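PDB 2VOA: exodeoxyribonuclease III from Archaeoglobus fulgidus, which probably cleaves the DNA backbone at abasic sites as a metal-dependent AP endonuclease of the exonuclease III family. Local coordinates for residues Ser11-Leu16 against Lys37-Lys42; Arg126-Leu131 against Lys177-Leu182; Ala141-Asp146 against Ala219-Pro224. The protein carries 1 engineered substitution. One frame throughout, in Å; residues are numbered along the deposited sequence. Where two conformers were deposited one is given.

Interaction 1 of 3, residues Ser11-Leu16 against Lys37-Lys42; sequences SIRSRL and KVENRK. With nucleotides of chain C.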
loop_
_atom_site.group_PDB
_atom_site.type_symbol
_atom_site.label_atom_id
_atom_site.label_comp_id
_atom_site.label_asym_id
_atom_site.label_seq_id
_atom_site.Cartn_x
_atom_site.Cartn_y
_atom_site.Cartn_z
ATOM N N SER A 11 -7.628 -0.044 10.495
ATOM C CA SER A 11 -6.305 0.614 10.638
ATOM C C SER A 11 -6.353 2.085 10.215
ATOM O O SER A 11 -6.370 2.426 9.001
ATOM C CB SER A 11 -5.149 -0.110 9.928
ATOM O OG SER A 11 -3.901 0.520 10.248
ATOM N N ILE A 12 -6.360 2.957 11.218
ATOM C CA ILE A 12 -6.487 4.390 10.932
ATOM C C ILE A 12 -5.311 4.888 10.073
ATOM O O ILE A 12 -5.509 5.702 9.156
ATOM C CB ILE A 12 -6.720 5.249 12.210
ATOM C CG1 ILE A 12 -7.032 6.718 11.867
ATOM C CG2 ILE A 12 -5.554 5.128 13.189
ATOM C CD1 ILE A 12 -8.181 6.938 10.885
ATOM N N ARG A 13 -4.113 4.390 10.349
ATOM C CA ARG A 13 -2.919 4.843 9.612
ATOM C C ARG A 13 -2.962 4.442 8.131
ATOM O O ARG A 13 -2.312 5.068 7.287
ATOM C CB ARG A 13 -1.643 4.344 10.283
ATOM C CG ARG A 13 -1.264 5.085 11.561
ATOM C CD ARG A 13 -0.090 4.379 12.243
ATOM N NE ARG A 13 -0.491 3.001 12.541
ATOM C CZ ARG A 13 0.275 2.058 13.083
ATOM N NH1 ARG A 13 1.550 2.297 13.434
ATOM N NH2 ARG A 13 -0.260 0.865 13.279
ATOM N N SER A 14 -3.752 3.416 7.827
ATOM C CA SER A 14 -3.979 2.972 6.445
ATOM C C SER A 14 -5.298 3.490 5.843
ATOM O O SER A 14 -5.647 3.102 4.730
ATOM C CB SER A 14 -3.939 1.448 6.359
ATOM O OG SER A 14 -2.607 0.987 6.490
ATOM N N ARG A 15 -6.003 4.378 6.553
ATOM C CA ARG A 15 -7.328 4.854 6.110
ATOM C C ARG A 15 -7.537 6.375 6.179
ATOM O O ARG A 15 -8.662 6.862 5.966
ATOM C CB ARG A 15 -8.450 4.128 6.879
ATOM C CG ARG A 15 -9.711 3.790 6.033
ATOM C CD ARG A 15 -9.380 2.779 4.915
ATOM N NE ARG A 15 -8.878 1.527 5.495
ATOM C CZ ARG A 15 -8.225 0.581 4.835
ATOM N NH1 ARG A 15 -7.976 0.710 3.539
ATOM N NH2 ARG A 15 -7.814 -0.509 5.491
ATOM N N LEU A 16 -6.470 7.123 6.467
ATOM C CA LEU A 16 -6.579 8.592 6.515
ATOM C C LEU A 16 -7.032 9.177 5.178
ATOM O O LEU A 16 -7.732 10.200 5.140
ATOM C CB LEU A 16 -5.259 9.235 6.964
ATOM C CG LEU A 16 -4.834 8.981 8.419
ATOM C CD1 LEU A 16 -3.419 9.486 8.654
ATOM C CD2 LEU A 16 -5.815 9.615 9.432
ATOM N N LYS A 37 -6.233 0.155 15.238
ATOM C CA LYS A 37 -5.046 -0.705 15.135
ATOM C C LYS A 37 -3.738 0.087 15.281
ATOM O O LYS A 37 -2.786 -0.001 14.451
ATOM C CB LYS A 37 -5.071 -1.521 13.836
ATOM C CG LYS A 37 -6.213 -2.510 13.754
ATOM C CD LYS A 37 -6.240 -3.217 12.411
ATOM C CE LYS A 37 -7.424 -4.170 12.392
ATOM N NZ LYS A 37 -7.556 -4.890 11.107
ATOM N N VAL A 38 -3.674 0.875 16.352
ATOM C CA VAL A 38 -2.472 1.694 16.583
ATOM C C VAL A 38 -2.282 1.974 18.070
ATOM O O VAL A 38 -3.255 2.169 18.797
ATOM C CB VAL A 38 -2.540 3.024 15.749
ATOM C CG1 VAL A 38 -3.676 3.934 16.228
ATOM C CG2 VAL A 38 -1.189 3.743 15.737
ATOM N N GLU A 39 -1.028 1.955 18.527
ATOM C CA GLU A 39 -0.755 2.351 19.899
ATOM C C GLU A 39 -0.943 3.857 20.012
ATOM O O GLU A 39 -0.715 4.597 19.037
ATOM C CB GLU A 39 0.648 1.919 20.348
ATOM C CG GLU A 39 1.769 2.409 19.462
ATOM C CD GLU A 39 2.103 1.460 18.306
ATOM O OE1 GLU A 39 1.241 1.253 17.409
ATOM O OE2 GLU A 39 3.264 0.969 18.285
ATOM N N ASN A 40 -1.386 4.305 21.186
ATOM C CA ASN A 40 -1.644 5.736 21.436
ATOM C C ASN A 40 -0.532 6.676 20.960
ATOM O O ASN A 40 -0.814 7.671 20.295
ATOM C CB ASN A 40 -1.963 5.993 22.916
ATOM C CG ASN A 40 -3.203 5.263 23.381
ATOM O OD1 ASN A 40 -4.021 4.834 22.570
ATOM N ND2 ASN A 40 -3.350 5.114 24.702
ATOM N N ARG A 41 0.725 6.356 21.273
ATOM C CA ARG A 41 1.853 7.228 20.900
ATOM C C ARG A 41 2.093 7.371 19.380
ATOM O O ARG A 41 2.862 8.244 18.942
ATOM C CB ARG A 41 3.130 6.764 21.608
ATOM C CG ARG A 41 3.633 5.413 21.165
ATOM C CD ARG A 41 4.967 5.090 21.828
ATOM N NE ARG A 41 5.532 3.852 21.299
ATOM C CZ ARG A 41 6.434 3.791 20.323
ATOM N NH1 ARG A 41 6.881 4.899 19.748
ATOM N NH2 ARG A 41 6.880 2.611 19.917
ATOM N N LYS A 42 1.444 6.516 18.588
ATOM C CA LYS A 42 1.534 6.571 17.122
ATOM C C LYS A 42 0.191 6.945 16.464
ATOM O O LYS A 42 0.055 6.938 15.230
ATOM C CB LYS A 42 2.037 5.241 16.557
ATOM C CG LYS A 42 3.450 4.863 16.961
ATOM C CD LYS A 42 3.938 3.659 16.181
ATOM C CE LYS A 42 5.374 3.315 16.569
ATOM N NZ LYS A 42 5.993 2.275 15.690
ATOM P P DG C 3 -5.613 -2.513 2.983
ATOM O OP1 DG C 3 -6.740 -1.741 2.411
ATOM O OP2 DG C 3 -4.280 -2.526 2.308
ATOM O "O5'" DG C 3 -5.349 -2.056 4.484
ATOM C "C5'" DG C 3 -4.245 -2.482 5.256
ATOM C "C4'" DG C 3 -4.790 -2.898 6.602
ATOM O "O4'" DG C 3 -5.572 -4.114 6.464
ATOM C "C3'" DG C 3 -3.729 -3.211 7.640
ATOM O "O3'" DG C 3 -3.340 -2.032 8.289
ATOM C "C2'" DG C 3 -4.511 -4.139 8.569
ATOM C "C1'" DG C 3 -5.206 -4.991 7.527
ATOM N N9 DG C 3 -4.440 -6.135 7.001
ATOM C C8 DG C 3 -3.947 -6.293 5.724
ATOM N N7 DG C 3 -3.311 -7.415 5.530
ATOM C C5 DG C 3 -3.377 -8.062 6.758
ATOM C C6 DG C 3 -2.859 -9.330 7.153
ATOM O O6 DG C 3 -2.235 -10.145 6.457
ATOM N N1 DG C 3 -3.137 -9.612 8.494
ATOM C C2 DG C 3 -3.841 -8.772 9.334
ATOM N N2 DG C 3 -4.017 -9.196 10.592
ATOM N N3 DG C 3 -4.329 -7.574 8.971
ATOM C C4 DG C 3 -4.071 -7.287 7.672
ATOM P P DG C 4 -1.799 -1.597 8.405
ATOM O OP1 DG C 4 -1.790 -0.164 8.767
ATOM O OP2 DG C 4 -1.070 -2.065 7.195
ATOM O "O5'" DG C 4 -1.253 -2.430 9.653
ATOM C "C5'" DG C 4 -1.893 -2.306 10.933
ATOM C "C4'" DG C 4 -1.710 -3.564 11.764
ATOM O "O4'" DG C 4 -2.330 -4.677 11.094
ATOM C "C3'" DG C 4 -0.265 -4.010 11.982
ATOM O "O3'" DG C 4 0.278 -3.297 13.068
ATOM C "C2'" DG C 4 -0.477 -5.489 12.333
ATOM C "C1'" DG C 4 -1.577 -5.861 11.334
ATOM N N9 DG C 4 -1.065 -6.416 10.069
ATOM C C8 DG C 4 -1.051 -5.826 8.820
ATOM N N7 DG C 4 -0.542 -6.585 7.882
ATOM C C5 DG C 4 -0.172 -7.772 8.544
ATOM C C6 DG C 4 0.442 -8.975 8.072
ATOM O O6 DG C 4 0.812 -9.250 6.913
ATOM N N1 DG C 4 0.649 -9.923 9.085
ATOM C C2 DG C 4 0.278 -9.734 10.408
ATOM N N2 DG C 4 0.534 -10.740 11.269
ATOM N N3 DG C 4 -0.295 -8.614 10.857
ATOM C C4 DG C 4 -0.504 -7.679 9.883
HETATM O O HOH W 1 -3.266 2.158 12.192
HETATM O O HOH W 2 0.167 -0.814 15.511
#
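Ser11 and Lys37 bring their CA atoms to 4.9 Å where the loop after strand 2-8 passes the loop after strand 30-34, and beyond this point Arg13 reaches across to the second loop. Its chain bends at chi3 (-59°), laying the guanidinium over Val38: CG2 lies under one face, offset toward the rim and 3.4 Å from Arg13 NE. Arg13 NH2 also gives a weak, bent bond to Lys37 O (2.9 Å, 124° at the hydrogen). One water ties the loops together, accepting from Arg13 N and NE while donating to Ser11 OG and Lys37 O. A lysine in place of Arg13 has no flat guanidinium and would probably leave Val38 CG2 without the face it packs on, and Lys37 O and this water without the guanidinium N-H donors. Lys37 lies alongside Ser11 and sends NZ on to Asn10. On the DNA side, OP1 of DG4 of chain C takes hydrogen bonds from Ser11 OG and Ser14 OG, both at 2.7 Å, while Arg15 NH1 meets OP1 of DG3 of chain C at 3.0 Å along a nearly straight N-H (165°). Hydroxyls and a guanidinium thus address phosphates, not bases, consistent with binding DNA irrespective of sequence.

Interaction 2 of 3, residues Arg126-Leu131 against Lys177-Leu182; sequences RLYHYL and KKILEL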
loop_
_atom_site.group_PDB
_atom_site.type_symbol
_atom_site.label_atom_id
_atom_site.label_comp_id
_atom_site.label_asym_id
_atom_site.label_seq_id
_atom_site.Cartn_x
_atom_site.Cartn_y
_atom_site.Cartn_z
ATOM N N ARG A 126 -20.988 -8.058 30.695
ATOM C CA ARG A 126 -20.309 -6.986 31.433
ATOM C C ARG A 126 -20.772 -5.621 30.937
ATOM O O ARG A 126 -21.031 -4.729 31.749
ATOM C CB ARG A 126 -18.792 -7.135 31.328
ATOM C CG ARG A 126 -18.252 -8.353 32.081
ATOM C CD ARG A 126 -16.772 -8.169 32.362
ATOM N NE ARG A 126 -15.939 -8.275 31.166
ATOM C CZ ARG A 126 -14.786 -7.622 31.004
ATOM N NH1 ARG A 126 -14.353 -6.800 31.948
ATOM N NH2 ARG A 126 -14.072 -7.780 29.905
ATOM N N LEU A 127 -20.931 -5.491 29.619
ATOM C CA LEU A 127 -21.341 -4.215 29.020
ATOM C C LEU A 127 -22.746 -3.860 29.484
ATOM O O LEU A 127 -23.043 -2.691 29.764
ATOM C CB LEU A 127 -21.279 -4.297 27.490
ATOM C CG LEU A 127 -21.626 -2.991 26.779
ATOM C CD1 LEU A 127 -20.696 -1.880 27.237
ATOM C CD2 LEU A 127 -21.496 -3.181 25.274
ATOM N N TYR A 128 -23.618 -4.859 29.566
ATOM C CA TYR A 128 -24.957 -4.649 30.137
ATOM C C TYR A 128 -24.906 -3.984 31.520
ATOM O O TYR A 128 -25.524 -2.942 31.749
ATOM C CB TYR A 128 -25.717 -5.996 30.223
ATOM C CG TYR A 128 -27.050 -5.879 30.945
ATOM C CD1 TYR A 128 -27.159 -6.187 32.306
ATOM C CD2 TYR A 128 -28.194 -5.435 30.267
ATOM C CE1 TYR A 128 -28.389 -6.071 32.970
ATOM C CE2 TYR A 128 -29.428 -5.311 30.922
ATOM C CZ TYR A 128 -29.504 -5.626 32.277
ATOM O OH TYR A 128 -30.697 -5.520 32.952
ATOM N N HIS A 129 -24.138 -4.571 32.431
ATOM C CA HIS A 129 -24.076 -4.045 33.794
ATOM C C HIS A 129 -23.407 -2.673 33.836
ATOM O O HIS A 129 -23.835 -1.788 34.593
ATOM C CB HIS A 129 -23.438 -5.080 34.712
ATOM C CG HIS A 129 -24.300 -6.289 34.889
ATOM N ND1 HIS A 129 -25.509 -6.237 35.554
ATOM C CD2 HIS A 129 -24.162 -7.562 34.450
ATOM C CE1 HIS A 129 -26.065 -7.438 35.542
ATOM N NE2 HIS A 129 -25.274 -8.258 34.874
ATOM N N TYR A 130 -22.409 -2.489 32.976
ATOM C CA TYR A 130 -21.690 -1.217 32.880
ATOM C C TYR A 130 -22.622 -0.074 32.456
ATOM O O TYR A 130 -22.651 0.996 33.099
ATOM C CB TYR A 130 -20.474 -1.366 31.959
ATOM C CG TYR A 130 -19.760 -0.070 31.621
ATOM C CD1 TYR A 130 -18.844 0.513 32.499
ATOM C CD2 TYR A 130 -20.008 0.573 30.404
ATOM C CE1 TYR A 130 -18.182 1.725 32.157
ATOM C CE2 TYR A 130 -19.367 1.767 30.071
ATOM C CZ TYR A 130 -18.454 2.320 30.937
ATOM O OH TYR A 130 -17.824 3.506 30.593
ATOM N N LEU A 131 -23.404 -0.307 31.403
ATOM C CA LEU A 131 -24.339 0.713 30.902
ATOM C C LEU A 131 -25.541 0.906 31.817
ATOM O O LEU A 131 -25.987 2.029 32.013
ATOM C CB LEU A 131 -24.795 0.366 29.498
ATOM C CG LEU A 131 -23.630 0.360 28.496
ATOM C CD1 LEU A 131 -24.133 -0.231 27.184
ATOM C CD2 LEU A 131 -22.983 1.744 28.301
ATOM N N LYS A 177 -29.330 -7.909 22.585
ATOM C CA LYS A 177 -30.704 -7.398 22.758
ATOM C C LYS A 177 -31.041 -7.108 24.220
ATOM O O LYS A 177 -31.801 -6.185 24.500
ATOM C CB LYS A 177 -31.718 -8.325 22.117
ATOM C CG LYS A 177 -31.562 -8.396 20.590
ATOM C CD LYS A 177 -32.381 -9.576 20.077
ATOM C CE LYS A 177 -32.916 -9.303 18.715
ATOM N NZ LYS A 177 -34.328 -9.834 18.584
ATOM N N LYS A 178 -30.444 -7.858 25.151
ATOM C CA LYS A 178 -30.614 -7.582 26.574
ATOM C C LYS A 178 -30.178 -6.153 26.925
ATOM O O LYS A 178 -30.824 -5.471 27.738
ATOM C CB LYS A 178 -29.815 -8.612 27.384
ATOM C CG LYS A 178 -29.900 -8.450 28.889
ATOM C CD LYS A 178 -28.984 -9.448 29.593
ATOM C CE LYS A 178 -28.874 -9.141 31.075
ATOM N NZ LYS A 178 -28.335 -10.264 31.879
ATOM N N ILE A 179 -29.104 -5.693 26.290
ATOM C CA ILE A 179 -28.618 -4.323 26.495
ATOM C C ILE A 179 -29.580 -3.320 25.867
ATOM O O ILE A 179 -29.915 -2.317 26.489
ATOM C CB ILE A 179 -27.210 -4.101 25.916
ATOM C CG1 ILE A 179 -26.232 -5.221 26.374
ATOM C CG2 ILE A 179 -26.681 -2.727 26.352
ATOM C CD1 ILE A 179 -24.796 -5.164 25.716
ATOM N N LEU A 180 -30.034 -3.579 24.646
ATOM C CA LEU A 180 -31.015 -2.677 24.010
ATOM C C LEU A 180 -32.241 -2.439 24.902
ATOM O O LEU A 180 -32.801 -1.342 24.935
ATOM C CB LEU A 180 -31.485 -3.252 22.666
ATOM C CG LEU A 180 -30.438 -3.372 21.552
ATOM C CD1 LEU A 180 -31.133 -3.600 20.193
ATOM C CD2 LEU A 180 -29.535 -2.184 21.496
ATOM N N GLU A 181 -32.655 -3.489 25.614
ATOM C CA GLU A 181 -33.852 -3.438 26.455
ATOM C C GLU A 181 -33.728 -2.446 27.618
ATOM O O GLU A 181 -34.728 -2.109 28.267
ATOM C CB GLU A 181 -34.181 -4.830 26.997
ATOM C CG GLU A 181 -34.855 -5.753 26.005
ATOM C CD GLU A 181 -35.022 -7.181 26.561
ATOM O OE1 GLU A 181 -34.742 -7.420 27.766
ATOM O OE2 GLU A 181 -35.427 -8.073 25.783
ATOM N N LEU A 182 -32.504 -2.009 27.899
ATOM C CA LEU A 182 -32.266 -0.977 28.916
ATOM C C LEU A 182 -32.900 0.358 28.509
ATOM O O LEU A 182 -33.185 1.219 29.366
ATOM C CB LEU A 182 -30.770 -0.776 29.154
ATOM C CG LEU A 182 -30.016 -1.858 29.927
ATOM C CD1 LEU A 182 -28.534 -1.497 29.965
ATOM C CD2 LEU A 182 -30.554 -2.006 31.342
#
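In the helical layer over one sheet of the DNase I-like fold, Tyr128 of helix 115-134 packs against Lys178 and Ile179 of helix 170-180 and against Leu182, which follows. The backbones come close, with the CA atoms of Tyr128 and Ile179 5.2 Å apart. Lys178 runs out extended, its CG opposite the backbone N (chi1 -180°), and passes over the tyrosine ring face, the two side chains running crosswise. Its CE sits squarely over the ring centre, 3.5 Å from the centroid and 6° off the normal, a CH-pi contact. The ammonium NZ stands farther along, 4.5 Å from the same centroid, close enough for a cation-pi interaction; its charge is also met by Glu125 in a salt bridge. Leu182 approaches the ring obliquely, CD2 lying 3.5 Å from Tyr128 CE2, and Ile179 CA lies at the ring edge.

In this helix-on-sheet layer, Ile179 joins the two helices on the side facing the sheet. Both its branches are used: CG2 meets Leu131 CD1 at 3.7 Å, while CD1 reaches Leu127 CD2 at 3.9 Å. Leu127, Leu131 and Ile179 all also touch Trp143 of strand 141-144 in the sheet beneath. Farther toward the surface, Tyr128 CD1 lies over the centre of the ring of its own neighbour His129, whose NE2 is hydrogen-bonded to Glu125, the same carboxylate that receives Lys178. Leu182 also reaches the first helix beyond Tyr128, with CD1 4.2 Å from Leu131 CB.

Interaction 3 of 3, residues Ala141-Asp146 against Ala219-Pro224; sequences AVWCGD and AILATP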
loop_
_atom_site.group_PDB
_atom_site.type_symbol
_atom_site.label_atom_id
_atom_site.label_comp_id
_atom_site.label_asym_id
_atom_site.label_seq_id
_atom_site.Cartn_x
_atom_site.Cartn_y
_atom_site.Cartn_z
ATOM N N ALA A 141 -27.675 10.318 25.451
ATOM C CA ALA A 141 -26.504 9.466 25.342
ATOM C C ALA A 141 -26.591 8.636 24.072
ATOM O O ALA A 141 -27.694 8.297 23.615
ATOM C CB ALA A 141 -26.360 8.550 26.561
ATOM N N VAL A 142 -25.426 8.353 23.504
ATOM C CA VAL A 142 -25.311 7.483 22.328
ATOM C C VAL A 142 -24.269 6.414 22.628
ATOM O O VAL A 142 -23.152 6.730 23.056
ATOM C CB VAL A 142 -24.948 8.276 21.015
ATOM C CG1 VAL A 142 -25.886 9.437 20.781
ATOM C CG2 VAL A 142 -23.490 8.764 20.987
ATOM N N TRP A 143 -24.649 5.156 22.409
ATOM C CA TRP A 143 -23.722 4.042 22.442
ATOM C C TRP A 143 -23.610 3.674 20.978
ATOM O O TRP A 143 -24.618 3.373 20.317
ATOM C CB TRP A 143 -24.272 2.923 23.326
ATOM C CG TRP A 143 -23.674 1.581 23.105
ATOM C CD1 TRP A 143 -22.357 1.269 22.830
ATOM C CD2 TRP A 143 -24.380 0.337 23.167
ATOM N NE1 TRP A 143 -22.221 -0.112 22.705
ATOM C CE2 TRP A 143 -23.450 -0.692 22.876
ATOM C CE3 TRP A 143 -25.721 -0.004 23.395
ATOM C CZ2 TRP A 143 -23.821 -2.055 22.823
ATOM C CZ3 TRP A 143 -26.098 -1.362 23.325
ATOM C CH2 TRP A 143 -25.135 -2.366 23.045
ATOM N N CYS A 144 -22.379 3.830 20.471
ATOM C CA CYS A 144 -21.977 3.577 19.069
ATOM C C CYS A 144 -20.997 2.425 18.985
ATOM O O CYS A 144 -20.349 2.077 19.982
ATOM C CB CYS A 144 -21.243 4.786 18.491
ATOM S SG CYS A 144 -22.228 6.248 18.156
ATOM N N GLY A 145 -20.855 1.846 17.793
ATOM C CA GLY A 145 -19.689 1.033 17.549
ATOM C C GLY A 145 -19.894 -0.100 16.595
ATOM O O GLY A 145 -20.925 -0.197 15.920
ATOM N N ASP A 146 -18.857 -0.925 16.526
ATOM C CA ASP A 146 -18.929 -2.142 15.782
ATOM C C ASP A 146 -19.227 -3.195 16.823
ATOM O O ASP A 146 -18.356 -3.567 17.614
ATOM C CB ASP A 146 -17.614 -2.423 15.067
ATOM C CG ASP A 146 -17.662 -3.687 14.223
ATOM O OD1 ASP A 146 -18.644 -4.479 14.298
ATOM O OD2 ASP A 146 -16.669 -3.906 13.484
ATOM N N ALA A 219 -23.766 -0.096 14.782
ATOM C CA ALA A 219 -25.026 0.515 15.228
ATOM C C ALA A 219 -24.773 1.855 15.930
ATOM O O ALA A 219 -23.679 2.086 16.487
ATOM C CB ALA A 219 -25.839 -0.443 16.141
ATOM N N ILE A 220 -25.796 2.710 15.871
ATOM C CA ILE A 220 -25.871 3.896 16.703
ATOM C C ILE A 220 -27.127 3.748 17.563
ATOM O O ILE A 220 -28.244 3.754 17.044
ATOM C CB ILE A 220 -25.960 5.188 15.861
ATOM C CG1 ILE A 220 -24.658 5.373 15.048
ATOM C CG2 ILE A 220 -26.242 6.408 16.775
ATOM C CD1 ILE A 220 -24.771 6.448 13.949
ATOM N N LEU A 221 -26.926 3.594 18.874
ATOM C CA LEU A 221 -28.033 3.377 19.801
ATOM C C LEU A 221 -28.203 4.627 20.634
ATOM O O LEU A 221 -27.244 5.089 21.240
ATOM C CB LEU A 221 -27.752 2.179 20.712
ATOM C CG LEU A 221 -27.606 0.758 20.138
ATOM C CD1 LEU A 221 -28.540 0.504 18.976
ATOM C CD2 LEU A 221 -26.228 0.481 19.707
ATOM N N ALA A 222 -29.406 5.190 20.630
ATOM C CA ALA A 222 -29.625 6.455 21.336
ATOM C C ALA A 222 -30.628 6.268 22.477
ATOM O O ALA A 222 -31.564 5.449 22.385
ATOM C CB ALA A 222 -30.129 7.516 20.347
ATOM N N THR A 223 -30.447 7.025 23.562
ATOM C CA THR A 223 -31.402 6.969 24.663
ATOM C C THR A 223 -32.731 7.535 24.172
ATOM O O THR A 223 -32.749 8.248 23.163
ATOM C CB THR A 223 -30.923 7.821 25.860
ATOM O OG1 THR A 223 -30.568 9.138 25.401
ATOM C CG2 THR A 223 -29.750 7.130 26.557
ATOM N N PRO A 224 -33.855 7.184 24.837
ATOM C CA PRO A 224 -35.158 7.627 24.300
ATOM C C PRO A 224 -35.327 9.122 23.931
ATOM O O PRO A 224 -35.825 9.393 22.839
ATOM C CB PRO A 224 -36.182 7.155 25.346
ATOM C CG PRO A 224 -35.470 6.029 26.108
ATOM C CD PRO A 224 -33.985 6.340 26.041
#
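Thr223 OG1 is gripped twice: Ala141 N donates to it across the contact (3.1 Å, 160°), and it is hydrogen-bonded to the carbonyl of Ser139. With chi1 at 51°, the hydroxyl lies between the threonine's own N and carbonyl carbon, facing the start of strand 141-144, while Thr223 N bonds Ala141 O. The antiparallel pair 141-144 and 218-222 lies inside one sheet of the DNase I-like sandwich, strand 141-144 between 99-105 and 218-222. Trp143 and Leu221 form a hydrogen-bonded pair, including the short bond from Leu221 N to Trp143 O (2.7 Å). Their side chains lie together, pointing the same way: Leu221 CD2 rests over the indole face, 4.0 Å from the centroid of the six-membered ring and offset toward the rim. Indole NE1 is hydrogen-bonded to Thr104 on the neighbouring strand, and Phe184 meets the tryptophan edge-to-face. Gly145 turns the chain at backbone angles where a CB would collide with the preceding carbonyl oxygen. Asp146 follows, predicted to bind metal and to act in catalysis; its OD2 is hydrogen-bonded to Asn8 ND2. Just before it, Gly145 and Ala219 exchange two bonds, Gly145 N to Ala219 O and Ala219 N to Gly145 O, each 3.1 Å long.

Interaction 3 is the buried contact of the three, its centre about 8 Å from that of the chain, and joins two strands through regular backbone bonds. Interaction 2, partly buried, holds two helices mainly by side-chain packing, with a cation-pi contact and no hydrogen bond between the segments; it rests directly on interaction 3, where Ile179 CG2 comes within 3.4 Å of Trp143 CZ3 and Leu180 packs on Leu221. Their segments alternate along the chain. Interaction 1 touches neither. On the opposite side of the centre from interaction 2, it joins loops beside the other sheet through a bridging water, a weak arginine bond and packing on a valine, while its hydroxyls and Arg15 face the DNA phosphates.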